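Local coordinates for protein YrbA (Sinorhizobium meliloti 2011, PDB 5NFM) that binds divalent metal cations such as copper through two conserved histidines and belongs to the BolA-like family, at residues Q47-V52 against L67-S72. Sequence-based numbering, arbitrary orientation.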
ATOM      1  N   GLN A  47       8.589  -1.223  -9.395  1.00  1.67           N
ATOM      2  CA  GLN A  47       7.973  -2.551  -9.449  1.00  1.64           C
ATOM      3  C   GLN A  47       7.204  -2.875  -8.166  1.00  1.65           C
ATOM      4  O   GLN A  47       6.123  -3.487  -8.212  1.00  1.98           O
ATOM      5  CB  GLN A  47       9.048  -3.615  -9.687  1.00  2.05           C
ATOM      6  CG  GLN A  47       9.631  -3.595 -11.094  1.00  2.35           C
ATOM      7  CD  GLN A  47      10.847  -4.492 -11.243  1.00  2.75           C
ATOM      8  OE1 GLN A  47      11.608  -4.716 -10.297  1.00  2.67           O
ATOM      9  NE2 GLN A  47      11.062  -4.974 -12.454  1.00  4.82           N
ATOM     10  N   GLN A  48       7.762  -2.506  -7.011  1.00  1.54           N
ATOM     11  CA  GLN A  48       7.085  -2.748  -5.739  1.00  1.56           C
ATOM     12  C   GLN A  48       5.787  -1.952  -5.667  1.00  1.50           C
ATOM     13  O   GLN A  48       4.740  -2.460  -5.243  1.00  1.84           O
ATOM     14  CB  GLN A  48       8.002  -2.346  -4.578  1.00  1.73           C
ATOM     15  CG  GLN A  48       9.264  -3.187  -4.489  1.00  1.89           C
ATOM     16  CD  GLN A  48      10.340  -2.573  -3.600  1.00  1.54           C
ATOM     17  OE1 GLN A  48      10.262  -1.405  -3.207  1.00  2.13           O
ATOM     18  NE2 GLN A  48      11.359  -3.361  -3.281  1.00  2.15           N
ATOM     19  N   HIS A  49       5.855  -0.676  -6.053  1.00  1.57           N
ATOM     20  CA  HIS A  49       4.659   0.153  -5.994  1.00  1.51           C
ATOM     21  C   HIS A  49       3.587  -0.375  -6.939  1.00  1.66           C
ATOM     22  O   HIS A  49       2.398  -0.355  -6.602  1.00  1.86           O
ATOM     23  CB  HIS A  49       5.006   1.618  -6.247  1.00  1.89           C
ATOM     24  CG  HIS A  49       5.881   2.181  -5.176  1.00  2.29           C
ATOM     25  ND1 HIS A  49       6.260   3.502  -5.131  1.00  2.87           N
ATOM     26  CD2 HIS A  49       6.483   1.568  -4.125  1.00  2.35           C
ATOM     27  CE1 HIS A  49       7.060   3.673  -4.090  1.00  3.33           C
ATOM     28  NE2 HIS A  49       7.219   2.516  -3.468  1.00  2.83           N
ATOM     29  N   GLN A  50       3.989  -0.903  -8.104  1.00  1.62           N
ATOM     30  CA  GLN A  50       3.025  -1.530  -9.005  1.00  1.63           C
ATOM     31  C   GLN A  50       2.252  -2.646  -8.299  1.00  1.69           C
ATOM     32  O   GLN A  50       1.037  -2.796  -8.497  1.00  1.94           O
ATOM     33  CB  GLN A  50       3.744  -2.069 -10.250  1.00  1.65           C
ATOM     34  CG  GLN A  50       2.797  -2.684 -11.276  1.00  1.83           C
ATOM     35  CD  GLN A  50       1.868  -1.636 -11.862  1.00  1.74           C
ATOM     36  OE1 GLN A  50       2.333  -0.659 -12.473  1.00  1.92           O
ATOM     37  NE2 GLN A  50       0.565  -1.804 -11.669  1.00  2.51           N
ATOM     38  N   MET A  51       2.949  -3.468  -7.507  1.00  1.83           N
ATOM     39  CA  MET A  51       2.273  -4.548  -6.787  1.00  1.89           C
ATOM     40  C   MET A  51       1.251  -4.004  -5.796  1.00  1.72           C
ATOM     41  O   MET A  51       0.190  -4.613  -5.594  1.00  2.12           O
ATOM     42  CB  MET A  51       3.296  -5.423  -6.065  1.00  2.34           C
ATOM     43  CG  MET A  51       4.175  -6.201  -7.025  1.00  3.03           C
ATOM     44  SD  MET A  51       5.423  -7.189  -6.186  1.00  7.68           S
ATOM     45  CE  MET A  51       4.394  -8.419  -5.397  1.00 11.69           C
ATOM     46  N   VAL A  52       1.559  -2.875  -5.146  1.00  1.76           N
ATOM     47  CA  VAL A  52       0.604  -2.276  -4.214  1.00  1.72           C
ATOM     48  C   VAL A  52      -0.606  -1.720  -4.965  1.00  1.68           C
ATOM     49  O   VAL A  52      -1.752  -1.944  -4.559  1.00  2.20           O
ATOM     50  CB  VAL A  52       1.277  -1.210  -3.329  1.00  2.09           C
ATOM     51  CG1 VAL A  52       0.236  -0.613  -2.371  1.00  2.90           C
ATOM     52  CG2 VAL A  52       2.440  -1.819  -2.541  1.00  2.50           C
ATOM     53  N   LEU A  67      -2.481   7.721  -2.239  1.00  2.50           N
ATOM     54  CA  LEU A  67      -1.804   6.707  -1.426  1.00  2.46           C
ATOM     55  C   LEU A  67      -0.298   6.836  -1.662  1.00  2.53           C
ATOM     56  O   LEU A  67       0.247   6.261  -2.611  1.00  3.47           O
ATOM     57  CB  LEU A  67      -2.314   5.303  -1.765  1.00  3.04           C
ATOM     58  CG  LEU A  67      -1.826   4.210  -0.809  1.00  3.97           C
ATOM     59  CD1 LEU A  67      -2.353   4.427   0.603  1.00  6.88           C
ATOM     60  CD2 LEU A  67      -2.233   2.846  -1.329  1.00  7.33           C
ATOM     61  N   ALA A  68       0.371   7.608  -0.803  1.00  2.63           N
ATOM     62  CA  ALA A  68       1.812   7.817  -0.918  1.00  2.70           C
ATOM     63  C   ALA A  68       2.537   6.607  -0.330  1.00  3.36           C
ATOM     64  O   ALA A  68       2.261   6.209   0.803  1.00  6.14           O
ATOM     65  CB  ALA A  68       2.212   9.085  -0.168  1.00  4.66           C
ATOM     66  N   LEU A  69       3.472   6.035  -1.088  1.00  2.95           N
ATOM     67  CA  LEU A  69       3.989   4.705  -0.801  1.00  2.87           C
ATOM     68  C   LEU A  69       5.447   4.688  -0.351  1.00  2.93           C
ATOM     69  O   LEU A  69       6.299   5.422  -0.871  1.00  3.67           O
ATOM     70  CB  LEU A  69       3.873   3.806  -2.039  1.00  3.73           C
ATOM     71  CG  LEU A  69       2.444   3.508  -2.510  1.00  4.42           C
ATOM     72  CD1 LEU A  69       2.454   2.728  -3.814  1.00  5.67           C
ATOM     73  CD2 LEU A  69       1.660   2.750  -1.448  1.00  7.45           C
ATOM     74  N   GLN A  70       5.720   3.797   0.597  0.83  2.72           N
ATOM     75  CA  GLN A  70       7.067   3.413   0.990  0.83  2.81           C
ATOM     76  C   GLN A  70       7.083   1.895   1.057  0.83  2.49           C
ATOM     77  O   GLN A  70       6.243   1.300   1.739  0.83  4.17           O
ATOM     78  CB  GLN A  70       7.381   4.018   2.361  0.83  6.90           C
ATOM     79  CG  GLN A  70       8.651   3.581   3.037  0.83 18.53           C
ATOM     80  CD  GLN A  70       8.759   4.166   4.438  0.83 20.72           C
ATOM     81  OE1 GLN A  70       7.881   4.909   4.883  0.83 22.08           O
ATOM     82  NE2 GLN A  70       9.830   3.826   5.142  0.83 29.79           N
ATOM     83  N   THR A  71       8.013   1.268   0.342  1.00  2.21           N
ATOM     84  CA  THR A  71       8.072  -0.180   0.285  1.00  2.12           C
ATOM     85  C   THR A  71       9.496  -0.667   0.509  1.00  1.97           C
ATOM     86  O   THR A  71      10.475   0.029   0.221  1.00  2.47           O
ATOM     87  CB  THR A  71       7.542  -0.692  -1.068  1.00  2.28           C
ATOM     88  OG1 THR A  71       8.194   0.000  -2.134  1.00  2.37           O
ATOM     89  CG2 THR A  71       6.041  -0.467  -1.193  1.00  2.93           C
ATOM     90  N   SER A  72       9.602  -1.901   0.996  1.00  2.15           N
ATOM     91  CA  SER A  72      10.900  -2.514   1.238  1.00  2.34           C
ATOM     92  C   SER A  72      10.699  -4.004   1.474  1.00  2.06           C
ATOM     93  O   SER A  72       9.584  -4.480   1.709  1.00  2.53           O
ATOM     94  CB  SER A  72      11.586  -1.894   2.459  1.00  2.97           C
ATOM     95  OG  SER A  72      10.755  -2.020   3.601  1.00  4.25           O
TER
HETATM   96  O   HOH W   1      11.652   0.818  -2.144  1.00  3.44           O
HETATM   97  O   HOH W   2       9.479   2.821  -1.601  1.00  3.15           O
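Gln48 lies against Thr71 and His49 against Leu69 where helix segment 47-52 packs on strand 67-72, the axes 8.6 Å apart at closest approach and their directions 116° apart. This is helix-on-sheet packing within a beta-alpha-beta crossover of the alpha+beta BolA-like fold: strand 31-36 leads through helix 45-56 to strand 67-72, which borders a three-stranded mixed sheet, pairs in parallel with strand 31-36, and turns Leu67, Leu69 and Thr71 to the helix. Leucine suits the middle position because its two methyls divide between neighbours: Leu69 CD1 lies on His49 CB and CG, and Leu69 CD2 meets Val52 CG1 at 3.8 Å. Leu69 CB sits over the centre of the His49 imidazole, a CH-pi contact 3.8 Å from the centroid. Beta-branched Val52 also points CG2 tip to tip at Thr71 CG2, and contacts Ile10 of helix 5-13. With CG anti to the carbonyl carbon (chi1 -65°), His49 carries its ring across to the strand, and NE2 hydrogen-bonds to a water that accepts from Thr71 N at 2.9 Å. Cutting the side chain back to an alanine here would probably take the ring from over Leu69 CB and leave that water without its helix-side partner. Threonine combines a methyl for the apolar side with a hydroxyl for the polar one: Thr71 OG1 donates to Gln48 OE1 at 2.7 Å, tilted 33° out of the carbonyl plane. Glutamine is long enough to span the gap, and its amide is held at both ends, since Gln48 NE2 donates to Phe40 O. A second water donates to both Gln48 OE1 and Thr71 O, each 2.8 Å away.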